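Local coordinates for petrobactin biosynthesis protein AsbB (Bacillus anthracis, PDB 3TO3) that catalyses the ATP-dependent condensation of spermidine with citryl-spermidine intermediates in the biosynthesis of the siderophore petrobactin, at residues Gln98-Glu106 and Leu118-Glu126; Ala421-Val429 and Leu504-Phe513. One frame throughout, in Å; residues are numbered along the deposited sequence. Where two conformers were deposited one is given.

Contact 1 of 2, residues Gln98-Glu106 and Leu118-Glu126; sequences QSVAQFLEE and LDSFIHELE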
# COMPACT_ATOMS: atom_id res chain seq x y z
N GLN B 98 17.22 13.10 -15.70
CA GLN B 98 15.77 12.95 -15.79
C GLN B 98 15.09 11.97 -14.83
O GLN B 98 13.86 11.97 -14.67
CB GLN B 98 15.41 12.51 -17.19
CG GLN B 98 16.33 13.05 -18.23
CD GLN B 98 15.58 13.85 -19.23
OE1 GLN B 98 15.45 13.44 -20.39
NE2 GLN B 98 15.03 14.99 -18.79
N SER B 99 15.88 11.15 -14.16
CA SER B 99 15.31 10.08 -13.37
C SER B 99 15.87 10.12 -11.97
O SER B 99 17.03 9.76 -11.75
CB SER B 99 15.69 8.74 -14.01
OG SER B 99 15.26 7.68 -13.18
N VAL B 100 15.02 10.47 -11.00
CA VAL B 100 15.46 10.53 -9.63
C VAL B 100 15.86 9.10 -9.19
O VAL B 100 16.84 8.92 -8.47
CB VAL B 100 14.39 11.18 -8.71
CG1 VAL B 100 13.24 10.25 -8.46
CG2 VAL B 100 15.00 11.56 -7.40
N ALA B 101 15.15 8.08 -9.67
CA ALA B 101 15.52 6.72 -9.32
C ALA B 101 16.94 6.38 -9.78
O ALA B 101 17.71 5.76 -9.04
CB ALA B 101 14.50 5.69 -9.88
N GLN B 102 17.27 6.76 -11.02
CA GLN B 102 18.60 6.48 -11.57
C GLN B 102 19.70 7.21 -10.80
O GLN B 102 20.75 6.62 -10.47
CB GLN B 102 18.67 6.82 -13.07
CG GLN B 102 19.90 6.25 -13.78
CD GLN B 102 20.09 6.80 -15.19
OE1 GLN B 102 19.23 7.49 -15.74
NE2 GLN B 102 21.25 6.48 -15.79
N PHE B 103 19.46 8.50 -10.53
CA PHE B 103 20.41 9.27 -9.74
C PHE B 103 20.67 8.50 -8.43
O PHE B 103 21.80 8.18 -8.11
CB PHE B 103 19.91 10.70 -9.47
CG PHE B 103 20.74 11.45 -8.46
CD1 PHE B 103 22.00 11.94 -8.80
CD2 PHE B 103 20.30 11.62 -7.16
CE1 PHE B 103 22.79 12.61 -7.87
CE2 PHE B 103 21.09 12.28 -6.22
CZ PHE B 103 22.34 12.77 -6.58
N LEU B 104 19.61 8.17 -7.69
CA LEU B 104 19.82 7.49 -6.41
C LEU B 104 20.42 6.09 -6.56
O LEU B 104 21.29 5.69 -5.77
CB LEU B 104 18.53 7.47 -5.56
CG LEU B 104 18.15 8.82 -4.93
CD1 LEU B 104 16.91 8.70 -4.07
CD2 LEU B 104 19.27 9.35 -4.08
N GLU B 105 19.99 5.34 -7.56
CA GLU B 105 20.58 4.01 -7.76
C GLU B 105 22.08 4.09 -8.05
O GLU B 105 22.85 3.30 -7.51
CB GLU B 105 19.85 3.23 -8.86
CG GLU B 105 18.57 2.58 -8.38
CD GLU B 105 17.59 2.28 -9.50
OE1 GLU B 105 17.92 2.55 -10.69
OE2 GLU B 105 16.48 1.80 -9.18
N GLU B 106 22.49 5.03 -8.90
CA GLU B 106 23.89 5.11 -9.30
C GLU B 106 24.78 5.61 -8.15
O GLU B 106 25.84 5.08 -7.88
CB GLU B 106 24.04 5.96 -10.58
CG GLU B 106 23.22 5.36 -11.72
CD GLU B 106 23.48 5.96 -13.11
OE1 GLU B 106 23.77 7.17 -13.20
OE2 GLU B 106 23.39 5.20 -14.11
N LEU B 118 15.95 2.43 0.68
CA LEU B 118 16.17 3.11 -0.60
C LEU B 118 14.95 3.03 -1.55
O LEU B 118 14.54 4.02 -2.13
CB LEU B 118 17.39 2.52 -1.30
CG LEU B 118 17.76 3.22 -2.62
CD1 LEU B 118 17.95 4.71 -2.35
CD2 LEU B 118 19.03 2.62 -3.24
N ASP B 119 14.39 1.84 -1.72
CA ASP B 119 13.21 1.70 -2.56
C ASP B 119 12.02 2.55 -2.09
O ASP B 119 11.41 3.25 -2.90
CB ASP B 119 12.81 0.22 -2.68
CG ASP B 119 13.90 -0.63 -3.33
OD1 ASP B 119 14.60 -0.12 -4.25
OD2 ASP B 119 14.07 -1.81 -2.90
N SER B 120 11.65 2.48 -0.81
CA SER B 120 10.59 3.34 -0.29
C SER B 120 10.85 4.83 -0.52
O SER B 120 9.96 5.58 -0.92
CB SER B 120 10.41 3.10 1.20
OG SER B 120 9.95 1.79 1.37
N PHE B 121 12.08 5.24 -0.25
CA PHE B 121 12.46 6.63 -0.40
C PHE B 121 12.31 7.08 -1.85
O PHE B 121 11.76 8.16 -2.11
CB PHE B 121 13.89 6.82 0.10
CG PHE B 121 14.35 8.25 0.16
CD1 PHE B 121 13.53 9.24 0.70
CD2 PHE B 121 15.60 8.61 -0.29
CE1 PHE B 121 13.95 10.57 0.77
CE2 PHE B 121 16.03 9.92 -0.24
CZ PHE B 121 15.21 10.90 0.32
N ILE B 122 12.79 6.26 -2.79
CA ILE B 122 12.67 6.57 -4.22
C ILE B 122 11.19 6.74 -4.58
O ILE B 122 10.83 7.69 -5.30
CB ILE B 122 13.24 5.46 -5.09
CG1 ILE B 122 14.74 5.65 -5.29
CG2 ILE B 122 12.56 5.45 -6.46
CD1 ILE B 122 15.47 4.32 -5.60
N HIS B 123 10.36 5.83 -4.06
CA HIS B 123 8.91 5.85 -4.30
C HIS B 123 8.29 7.14 -3.78
O HIS B 123 7.45 7.72 -4.44
CB HIS B 123 8.22 4.66 -3.63
CG HIS B 123 6.74 4.60 -3.88
ND1 HIS B 123 6.20 4.63 -5.15
CD2 HIS B 123 5.70 4.47 -3.04
CE1 HIS B 123 4.89 4.53 -5.07
NE2 HIS B 123 4.55 4.43 -3.80
N GLU B 124 8.72 7.58 -2.61
CA GLU B 124 8.19 8.80 -2.03
C GLU B 124 8.60 10.03 -2.79
O GLU B 124 7.82 11.00 -2.88
CB GLU B 124 8.65 8.95 -0.57
CG GLU B 124 7.87 8.06 0.33
CD GLU B 124 8.48 7.98 1.70
OE1 GLU B 124 8.86 9.07 2.22
OE2 GLU B 124 8.57 6.84 2.25
N LEU B 125 9.83 10.00 -3.31
CA LEU B 125 10.33 11.10 -4.12
C LEU B 125 9.53 11.22 -5.42
O LEU B 125 9.19 12.32 -5.83
CB LEU B 125 11.84 10.95 -4.42
CG LEU B 125 12.67 11.21 -3.16
CD1 LEU B 125 14.14 10.93 -3.39
CD2 LEU B 125 12.51 12.64 -2.72
N GLU B 126 9.24 10.08 -6.05
CA GLU B 126 8.46 10.05 -7.27
C GLU B 126 7.02 10.48 -7.01
O GLU B 126 6.41 11.15 -7.83
CB GLU B 126 8.48 8.64 -7.89
CG GLU B 126 9.81 8.30 -8.52
CD GLU B 126 9.90 6.85 -9.01
OE1 GLU B 126 9.05 6.01 -8.62
OE2 GLU B 126 10.82 6.56 -9.79
O HOH W 1 12.27 8.06 -11.08
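Glu126 OE2 is gripped from two quarters: a water that donates to it, and a salt bridge to Lys359 of the second subunit. The same water accepts from Ala101 N, 3.2 Å away, at the first turn of helix 100-110, so the carboxylate reaches the amino end of the partner helix through a solvent bridge. Ala101 CB lies 3.8 Å from Glu126 OE2, and Val100 CG1 rests on the carboxylate's own stem, 3.9 Å from Glu126 CG. Ser99 caps this helix end, its OG accepting from Gln102 N.

Deeper in, the contact is made by apolar side chains. The axes of helices 100-106 and 118-126 run roughly antiparallel, at 152°, and Leu104 enters as a knob among Leu118, Phe121, Ile122 and Leu125. With CG beside the backbone N (chi1 -74°), Leu104 CD1 comes within 3.6 Å of Leu125 CD1, the two side chains crossing at about a right angle. Leu104 CD1 also lies 3.9 Å from Ile122 CG1. Leu125 CD1 in turn covers the rim of one face of the Phe121 ring.

In this helical hairpin, Glu126 thus touches the partner helix, through water, and the second subunit; helix end and lysine would probably favour its ionised form.

Contact 2 of 2, residues Ala421-Val429 and Leu504-Phe513; sequences AIIPVIHLV and LQEMVLDALF
This is an antiparallel helix-to-helix contact inside the FhuF-like part of the chain, where a run of branched aliphatic residues and one phenylalanine joins helix 410-432 to helix 502-528. The axes of the two short segments stand 10.7 Å apart at 162°, and the CA atoms of Ile422 and Leu512, Ile426 and Val508, and Val429 and Leu504 lie nearest each other and set the register.

At one end, Leu512 CD2 reaches between two successive turns of the opposing helix, 3.9 Å from Ile422 CG2 and 4.0 Å from Ile426 CG1. Leu512 carries CG opposite its own amide nitrogen (chi1 -174°), which sends the side chain across Ile426 at about a right angle. The neighbouring Phe513 offers CZ to the same two isoleucines, at 3.9 Å from Ile422 CG2 and 4.0 Å from Ile426 CD1. Leu512 CD2 also covers one face of this ring toward its rim.

Toward the other end Val429 meets Leu504 and Val508, dividing its branches between them: CG1 meets Leu504 CB at 3.9 Å, the two side chains sliding past each other in opposite directions, while CG2 meets Val508 CG2, also at 3.9 Å.

Both helices depart from regular geometry here. Pro424 has no amide hydrogen to give to the preceding turn and marks a kink, whereas residues 507-513 form a wider pi-type turn in which Leu512 N bonds to Met507 O (selenomethionine).

Helix 532-547 covers a further side, with Ile543 and Phe547 on Ile426 and Trp536 meeting Phe513 edge-to-face; Tyr337 of helix 336-342 packs on Ile423 and Pro424, and strand 566-570 lies against Leu509 and Asp510.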
# COMPACT_ATOMS: atom_id res chain seq x y z
N ALA B 421 7.72 37.31 17.67
CA ALA B 421 7.54 35.92 17.25
C ALA B 421 8.57 35.02 17.86
O ALA B 421 8.24 33.95 18.38
CB ALA B 421 7.53 35.77 15.75
N ILE B 422 9.83 35.32 17.60
CA ILE B 422 10.91 34.44 18.00
C ILE B 422 11.23 34.56 19.50
O ILE B 422 11.49 33.57 20.19
CB ILE B 422 12.17 34.67 17.13
CG1 ILE B 422 12.03 33.94 15.81
CG2 ILE B 422 13.45 34.20 17.85
CD1 ILE B 422 11.19 34.65 14.78
N ILE B 423 11.22 35.79 20.01
CA ILE B 423 11.57 36.01 21.40
C ILE B 423 10.69 35.24 22.41
O ILE B 423 11.22 34.67 23.36
CB ILE B 423 11.63 37.52 21.71
CG1 ILE B 423 12.69 38.17 20.81
CG2 ILE B 423 11.91 37.79 23.22
CD1 ILE B 423 14.07 37.58 20.95
N PRO B 424 9.36 35.21 22.20
CA PRO B 424 8.52 34.55 23.22
C PRO B 424 8.74 33.05 23.25
O PRO B 424 8.63 32.46 24.31
CB PRO B 424 7.09 34.87 22.77
CG PRO B 424 7.23 36.05 21.86
CD PRO B 424 8.54 35.84 21.15
N VAL B 425 9.03 32.44 22.11
CA VAL B 425 9.38 31.03 22.12
C VAL B 425 10.63 30.80 22.96
O VAL B 425 10.67 29.89 23.77
CB VAL B 425 9.62 30.48 20.70
CG1 VAL B 425 10.00 29.02 20.78
CG2 VAL B 425 8.39 30.67 19.80
N ILE B 426 11.65 31.64 22.76
CA ILE B 426 12.92 31.49 23.49
C ILE B 426 12.70 31.80 24.97
O ILE B 426 13.25 31.13 25.86
CB ILE B 426 14.04 32.38 22.88
CG1 ILE B 426 14.33 31.93 21.45
CG2 ILE B 426 15.31 32.32 23.69
CD1 ILE B 426 15.32 32.81 20.70
N HIS B 427 11.88 32.83 25.23
CA HIS B 427 11.50 33.14 26.59
C HIS B 427 10.88 31.95 27.33
O HIS B 427 11.23 31.69 28.47
CB HIS B 427 10.54 34.32 26.62
CG HIS B 427 10.24 34.79 28.00
ND1 HIS B 427 11.03 35.72 28.65
CD2 HIS B 427 9.24 34.47 28.86
CE1 HIS B 427 10.53 35.94 29.86
NE2 HIS B 427 9.44 35.20 30.00
N LEU B 428 9.95 31.25 26.68
CA LEU B 428 9.34 30.03 27.20
C LEU B 428 10.40 29.00 27.59
O LEU B 428 10.31 28.36 28.63
CB LEU B 428 8.41 29.41 26.15
CG LEU B 428 6.98 29.91 26.15
CD1 LEU B 428 6.18 29.33 25.00
CD2 LEU B 428 6.33 29.57 27.49
N VAL B 429 11.39 28.82 26.72
CA VAL B 429 12.47 27.88 26.99
C VAL B 429 13.26 28.28 28.23
O VAL B 429 13.46 27.48 29.14
CB VAL B 429 13.43 27.76 25.78
CG1 VAL B 429 14.77 27.17 26.22
CG2 VAL B 429 12.78 26.93 24.68
N LEU B 504 16.93 21.53 25.26
CA LEU B 504 16.41 22.90 25.09
C LEU B 504 17.19 23.71 24.05
O LEU B 504 16.63 24.38 23.17
CB LEU B 504 16.34 23.66 26.42
CG LEU B 504 15.60 23.06 27.63
CD1 LEU B 504 15.79 23.95 28.84
CD2 LEU B 504 14.12 22.87 27.34
N GLN B 505 18.51 23.64 24.15
CA GLN B 505 19.33 24.31 23.16
C GLN B 505 19.01 23.75 21.78
O GLN B 505 18.81 24.49 20.83
CB GLN B 505 20.79 24.12 23.50
CG GLN B 505 21.75 24.61 22.46
CD GLN B 505 22.98 23.75 22.48
OE1 GLN B 505 22.88 22.53 22.43
NE2 GLN B 505 24.15 24.37 22.61
N GLU B 506 18.94 22.43 21.64
CA GLU B 506 18.67 21.90 20.32
C GLU B 506 17.30 22.31 19.75
O GLU B 506 17.20 22.57 18.56
CB GLU B 506 18.88 20.40 20.28
CG GLU B 506 20.33 20.01 20.54
CD GLU B 506 20.46 18.58 21.07
OE1 GLU B 506 19.42 17.91 21.30
OE2 GLU B 506 21.61 18.13 21.26
N MSE B 507 16.26 22.41 20.58
CA MSE B 507 14.96 22.82 20.06
C MSE B 507 15.00 24.26 19.52
O MSE B 507 14.32 24.60 18.54
CB MSE B 507 13.85 22.68 21.10
CG MSE B 507 12.44 22.82 20.51
SE MSE B 507 11.89 21.24 19.46
CE MSE B 507 11.29 20.11 20.96
N VAL B 508 15.79 25.11 20.16
CA VAL B 508 15.94 26.45 19.65
C VAL B 508 16.80 26.54 18.34
O VAL B 508 16.36 27.12 17.32
CB VAL B 508 16.46 27.41 20.74
CG1 VAL B 508 16.81 28.75 20.13
CG2 VAL B 508 15.39 27.57 21.88
N LEU B 509 18.00 25.97 18.37
CA LEU B 509 18.92 26.08 17.25
C LEU B 509 18.38 25.32 16.05
O LEU B 509 18.33 25.86 14.95
CB LEU B 509 20.33 25.57 17.62
CG LEU B 509 21.00 26.38 18.72
CD1 LEU B 509 22.44 25.89 18.91
CD2 LEU B 509 20.95 27.89 18.44
N ASP B 510 17.98 24.08 16.30
CA ASP B 510 17.57 23.14 15.26
C ASP B 510 16.14 23.36 14.77
O ASP B 510 15.89 23.42 13.58
CB ASP B 510 17.69 21.72 15.82
CG ASP B 510 18.07 20.70 14.77
OD1 ASP B 510 18.84 21.03 13.87
OD2 ASP B 510 17.61 19.54 14.87
N ALA B 511 15.19 23.49 15.66
CA ALA B 511 13.83 23.56 15.19
C ALA B 511 13.45 25.01 14.81
O ALA B 511 13.08 25.29 13.67
CB ALA B 511 12.87 22.96 16.18
N LEU B 512 13.51 25.91 15.78
CA LEU B 512 13.18 27.31 15.51
C LEU B 512 14.02 27.95 14.38
O LEU B 512 13.46 28.62 13.51
CB LEU B 512 13.30 28.15 16.78
CG LEU B 512 12.85 29.62 16.66
CD1 LEU B 512 11.34 29.78 16.29
CD2 LEU B 512 13.18 30.36 17.97
N PHE B 513 15.34 27.74 14.41
CA PHE B 513 16.27 28.50 13.57
C PHE B 513 16.66 27.75 12.31
O PHE B 513 16.23 28.11 11.24
CB PHE B 513 17.51 28.94 14.35
CG PHE B 513 17.24 30.10 15.28
CD1 PHE B 513 16.32 31.07 14.95
CD2 PHE B 513 17.89 30.20 16.49
CE1 PHE B 513 16.05 32.13 15.79
CE2 PHE B 513 17.62 31.24 17.34
CZ PHE B 513 16.70 32.22 16.99

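Overall arrangement
The two contacts are built in series, contact 1 closing before contact 2 opens, and they do not touch: their centres lie 35 Å apart and their nearest atoms about 17 Å. Both stand well back from the bound nucleotide. The side chain of Leu125 in contact 1 is about 12 Å from ATP, and that of Leu512 in contact 2 about 11 Å from ATP and about 13 Å from the magnesium ion. In contact 2 the side chain of Ile422 is about 9 Å from that of the ATP-binding residue Tyr391. Neither contact binds the nucleotide itself. They differ in surroundings: contact 1 borders the second subunit, whereas contact 2 is enclosed within its own chain.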